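Local coordinates for putative ring-cleaving dioxygenase MhqO (Bacillus subtilis subsp. subtilis, PDB 3OAJ), which is a putative iron-dependent extradiol ring-cleavage dioxygenase that may contribute to the breakdown of aromatic compounds, at residues A[109-117]-A[181-189]. Numbering follows the deposited sequence.
Sequences IERFGEQYV and GKEGDFVRY
The ring of Phe-112 lies between the side chains of Glu-183 and Arg-188. Glu-183 CB makes a CH-pi contact on one face, 3.9 Å from the Phe-112 ring centroid. Arg-188 CB makes another on the opposite face. A bend at chi3 (-78°) lays the Arg-188 guanidinium over the CD2 side of this ring, the two planes 21° apart. Phe-186 CB packs at the ring edge. Both segments are beta hairpins, closed by a type I' turn from Arg-111 to Glu-114 and a type II' turn from Glu-183 to Phe-186. They carry the outermost strands, 107-111 and 178-183, of one eight-stranded mixed sheet, and join the VOC 1 and VOC 2 halves of this vicinal oxygen chelate fold away from the metal site. Glu-183 is extended, CG anti to the backbone N (chi1 -166°), and its OE2 accepts from Phe-112 N at 2.9 Å. A water bridges this OE2 to Gly-113 N. Arg-188 NH1 forms a salt bridge with Glu-114 OE1 at 3.0 Å, and its NH2 donates to Tyr-116 OH at 2.7 Å. Arg-111 NE is 3.6 Å from Arg-188 NH2; Asp-200 forms salt bridges with both arginines, Glu-128 with Arg-111, and Arg-132 with Glu-114 OE2.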
loop_
_atom_site.group_PDB
_atom_site.type_symbol
_atom_site.label_atom_id
_atom_site.label_comp_id
_atom_site.label_asym_id
_atom_site.label_seq_id
_atom_site.Cartn_x
_atom_site.Cartn_y
_atom_site.Cartn_z
ATOM N N ILE A 109 -18.885 7.232 -5.933
ATOM C CA ILE A 109 -19.301 7.905 -4.694
ATOM C C ILE A 109 -18.627 9.260 -4.611
ATOM O O ILE A 109 -17.605 9.492 -5.250
ATOM C CB ILE A 109 -18.997 7.051 -3.424
ATOM C CG1 ILE A 109 -17.487 6.955 -3.148
ATOM C CG2 ILE A 109 -19.621 5.665 -3.519
ATOM C CD1 ILE A 109 -16.981 7.977 -2.131
ATOM N N GLU A 110 -19.209 10.152 -3.821
ATOM C CA GLU A 110 -18.621 11.466 -3.598
ATOM C C GLU A 110 -18.388 11.660 -2.119
ATOM O O GLU A 110 -19.245 11.313 -1.318
ATOM C CB GLU A 110 -19.554 12.576 -4.118
ATOM C CG GLU A 110 -18.992 13.992 -3.916
ATOM C CD GLU A 110 -19.639 15.050 -4.796
ATOM O OE1 GLU A 110 -20.570 14.719 -5.559
ATOM O OE2 GLU A 110 -19.192 16.220 -4.731
ATOM N N ARG A 111 -17.220 12.188 -1.764
ATOM C CA ARG A 111 -17.031 12.747 -0.417
ATOM C C ARG A 111 -16.013 13.870 -0.455
ATOM O O ARG A 111 -15.111 13.868 -1.284
ATOM C CB ARG A 111 -16.645 11.671 0.609
ATOM C CG ARG A 111 -15.296 11.027 0.386
ATOM C CD ARG A 111 -15.030 9.919 1.410
ATOM N NE ARG A 111 -13.658 9.434 1.320
ATOM C CZ ARG A 111 -13.210 8.534 0.446
ATOM N NH1 ARG A 111 -14.011 7.947 -0.448
ATOM N NH2 ARG A 111 -11.929 8.211 0.490
ATOM N N PHE A 112 -16.163 14.825 0.459
ATOM C CA PHE A 112 -15.287 15.996 0.520
ATOM C C PHE A 112 -15.110 16.691 -0.838
ATOM O O PHE A 112 -14.027 17.176 -1.159
ATOM C CB PHE A 112 -13.925 15.640 1.145
ATOM C CG PHE A 112 -14.000 15.208 2.593
ATOM C CD1 PHE A 112 -14.035 16.151 3.629
ATOM C CD2 PHE A 112 -14.015 13.859 2.920
ATOM C CE1 PHE A 112 -14.086 15.747 4.967
ATOM C CE2 PHE A 112 -14.071 13.440 4.245
ATOM C CZ PHE A 112 -14.116 14.395 5.279
ATOM N N GLY A 113 -16.189 16.734 -1.622
ATOM C CA GLY A 113 -16.201 17.430 -2.908
ATOM C C GLY A 113 -15.467 16.692 -4.014
ATOM O O GLY A 113 -15.293 17.226 -5.112
ATOM N N GLU A 114 -15.027 15.467 -3.726
ATOM C CA GLU A 114 -14.318 14.669 -4.725
ATOM C C GLU A 114 -15.117 13.458 -5.151
ATOM O O GLU A 114 -15.819 12.835 -4.350
ATOM C CB GLU A 114 -12.952 14.203 -4.204
ATOM C CG GLU A 114 -11.976 15.328 -3.875
ATOM C CD GLU A 114 -10.636 14.813 -3.388
ATOM O OE1 GLU A 114 -10.611 14.004 -2.441
ATOM O OE2 GLU A 114 -9.602 15.229 -3.940
ATOM N N GLN A 115 -14.970 13.104 -6.423
ATOM C CA GLN A 115 -15.618 11.918 -6.954
ATOM C C GLN A 115 -14.661 10.726 -6.988
ATOM O O GLN A 115 -13.496 10.850 -7.384
ATOM C CB GLN A 115 -16.204 12.191 -8.343
ATOM C CG GLN A 115 -17.464 13.090 -8.317
ATOM C CD GLN A 115 -18.021 13.407 -9.713
ATOM O OE1 GLN A 115 -17.489 12.951 -10.736
ATOM N NE2 GLN A 115 -19.089 14.205 -9.757
ATOM N N TYR A 116 -15.160 9.578 -6.528
ATOM C CA TYR A 116 -14.369 8.345 -6.442
ATOM C C TYR A 116 -15.000 7.234 -7.245
ATOM O O TYR A 116 -16.223 7.104 -7.271
ATOM C CB TYR A 116 -14.244 7.866 -4.997
ATOM C CG TYR A 116 -13.442 8.787 -4.115
ATOM C CD1 TYR A 116 -14.030 9.921 -3.545
ATOM C CD2 TYR A 116 -12.094 8.535 -3.854
ATOM C CE1 TYR A 116 -13.301 10.769 -2.734
ATOM C CE2 TYR A 116 -11.341 9.396 -3.046
ATOM C CZ TYR A 116 -11.960 10.509 -2.498
ATOM O OH TYR A 116 -11.226 11.364 -1.700
ATOM N N VAL A 117 -14.160 6.437 -7.895
ATOM C CA VAL A 117 -14.580 5.173 -8.483
ATOM C C VAL A 117 -14.177 4.078 -7.495
ATOM O O VAL A 117 -12.986 3.946 -7.165
ATOM C CB VAL A 117 -13.901 4.938 -9.856
ATOM C CG1 VAL A 117 -14.244 3.555 -10.431
ATOM C CG2 VAL A 117 -14.320 6.023 -10.837
ATOM N N GLY A 181 -11.208 18.108 8.065
ATOM C CA GLY A 181 -12.592 18.325 8.439
ATOM C C GLY A 181 -13.319 17.005 8.528
ATOM O O GLY A 181 -12.740 15.935 8.290
ATOM N N LYS A 182 -14.600 17.095 8.852
ATOM C CA LYS A 182 -15.479 15.937 8.939
ATOM C C LYS A 182 -16.593 16.073 7.897
ATOM O O LYS A 182 -17.015 17.189 7.571
ATOM C CB LYS A 182 -16.079 15.824 10.343
ATOM C CG LYS A 182 -15.046 15.609 11.449
ATOM C CD LYS A 182 -15.701 15.413 12.805
ATOM C CE LYS A 182 -14.654 15.034 13.849
ATOM N NZ LYS A 182 -15.181 15.220 15.246
ATOM N N GLU A 183 -17.045 14.942 7.365
ATOM C CA GLU A 183 -18.188 14.884 6.449
ATOM C C GLU A 183 -18.736 13.464 6.495
ATOM O O GLU A 183 -17.964 12.508 6.508
ATOM C CB GLU A 183 -17.771 15.247 5.020
ATOM C CG GLU A 183 -18.956 15.536 4.095
ATOM C CD GLU A 183 -18.541 15.740 2.645
ATOM O OE1 GLU A 183 -18.064 16.839 2.287
ATOM O OE2 GLU A 183 -18.727 14.809 1.850
ATOM N N GLY A 184 -20.058 13.317 6.532
ATOM C CA GLY A 184 -20.666 11.994 6.603
ATOM C C GLY A 184 -20.103 11.228 7.783
ATOM O O GLY A 184 -20.024 11.763 8.898
ATOM N N ASP A 185 -19.657 10.002 7.532
ATOM C CA ASP A 185 -19.092 9.185 8.591
ATOM C C ASP A 185 -17.567 9.208 8.666
ATOM O O ASP A 185 -16.956 8.250 9.138
ATOM C CB ASP A 185 -19.602 7.737 8.502
ATOM C CG ASP A 185 -19.423 6.977 9.815
ATOM O OD1 ASP A 185 -19.685 7.551 10.899
ATOM O OD2 ASP A 185 -18.998 5.809 9.763
ATOM N N PHE A 186 -16.953 10.308 8.229
ATOM C CA PHE A 186 -15.493 10.375 8.129
ATOM C C PHE A 186 -14.883 11.605 8.770
ATOM O O PHE A 186 -15.483 12.676 8.758
ATOM C CB PHE A 186 -15.055 10.361 6.665
ATOM C CG PHE A 186 -15.452 9.116 5.925
ATOM C CD1 PHE A 186 -14.801 7.903 6.171
ATOM C CD2 PHE A 186 -16.475 9.158 4.988
ATOM C CE1 PHE A 186 -15.171 6.735 5.477
ATOM C CE2 PHE A 186 -16.855 8.005 4.295
ATOM C CZ PHE A 186 -16.202 6.794 4.540
ATOM N N VAL A 187 -13.685 11.444 9.323
ATOM C CA VAL A 187 -12.799 12.579 9.536
ATOM C C VAL A 187 -11.614 12.415 8.587
ATOM O O VAL A 187 -11.113 11.297 8.386
ATOM C CB VAL A 187 -12.378 12.758 11.027
ATOM C CG1 VAL A 187 -11.649 11.525 11.538
ATOM C CG2 VAL A 187 -11.538 14.023 11.215
ATOM N N ARG A 188 -11.203 13.527 7.980
ATOM C CA ARG A 188 -10.120 13.528 6.993
ATOM C C ARG A 188 -8.886 14.237 7.528
ATOM O O ARG A 188 -8.983 15.321 8.128
ATOM C CB ARG A 188 -10.576 14.204 5.698
ATOM C CG ARG A 188 -9.468 14.374 4.650
ATOM C CD ARG A 188 -10.048 14.688 3.279
ATOM N NE ARG A 188 -10.569 13.470 2.663
ATOM C CZ ARG A 188 -10.849 13.327 1.371
ATOM N NH1 ARG A 188 -10.654 14.340 0.536
ATOM N NH2 ARG A 188 -11.304 12.158 0.922
ATOM N N TYR A 189 -7.741 13.622 7.283
ATOM C CA TYR A 189 -6.439 14.121 7.622
ATOM C C TYR A 189 -5.539 14.217 6.397
ATOM O O TYR A 189 -5.683 13.474 5.503
ATOM C CB TYR A 189 -5.802 13.206 8.691
ATOM C CG TYR A 189 -6.437 13.340 10.042
ATOM C CD1 TYR A 189 -6.122 14.390 10.821
ATOM C CD2 TYR A 189 -7.346 12.449 10.526
ATOM C CE1 TYR A 189 -6.662 14.583 11.983
ATOM C CE2 TYR A 189 -7.920 12.674 11.766
ATOM C CZ TYR A 189 -7.545 13.756 12.462
ATOM O OH TYR A 189 -7.985 14.066 13.676
HETATM O O HOH W 1 -19.112 16.020 -0.756
#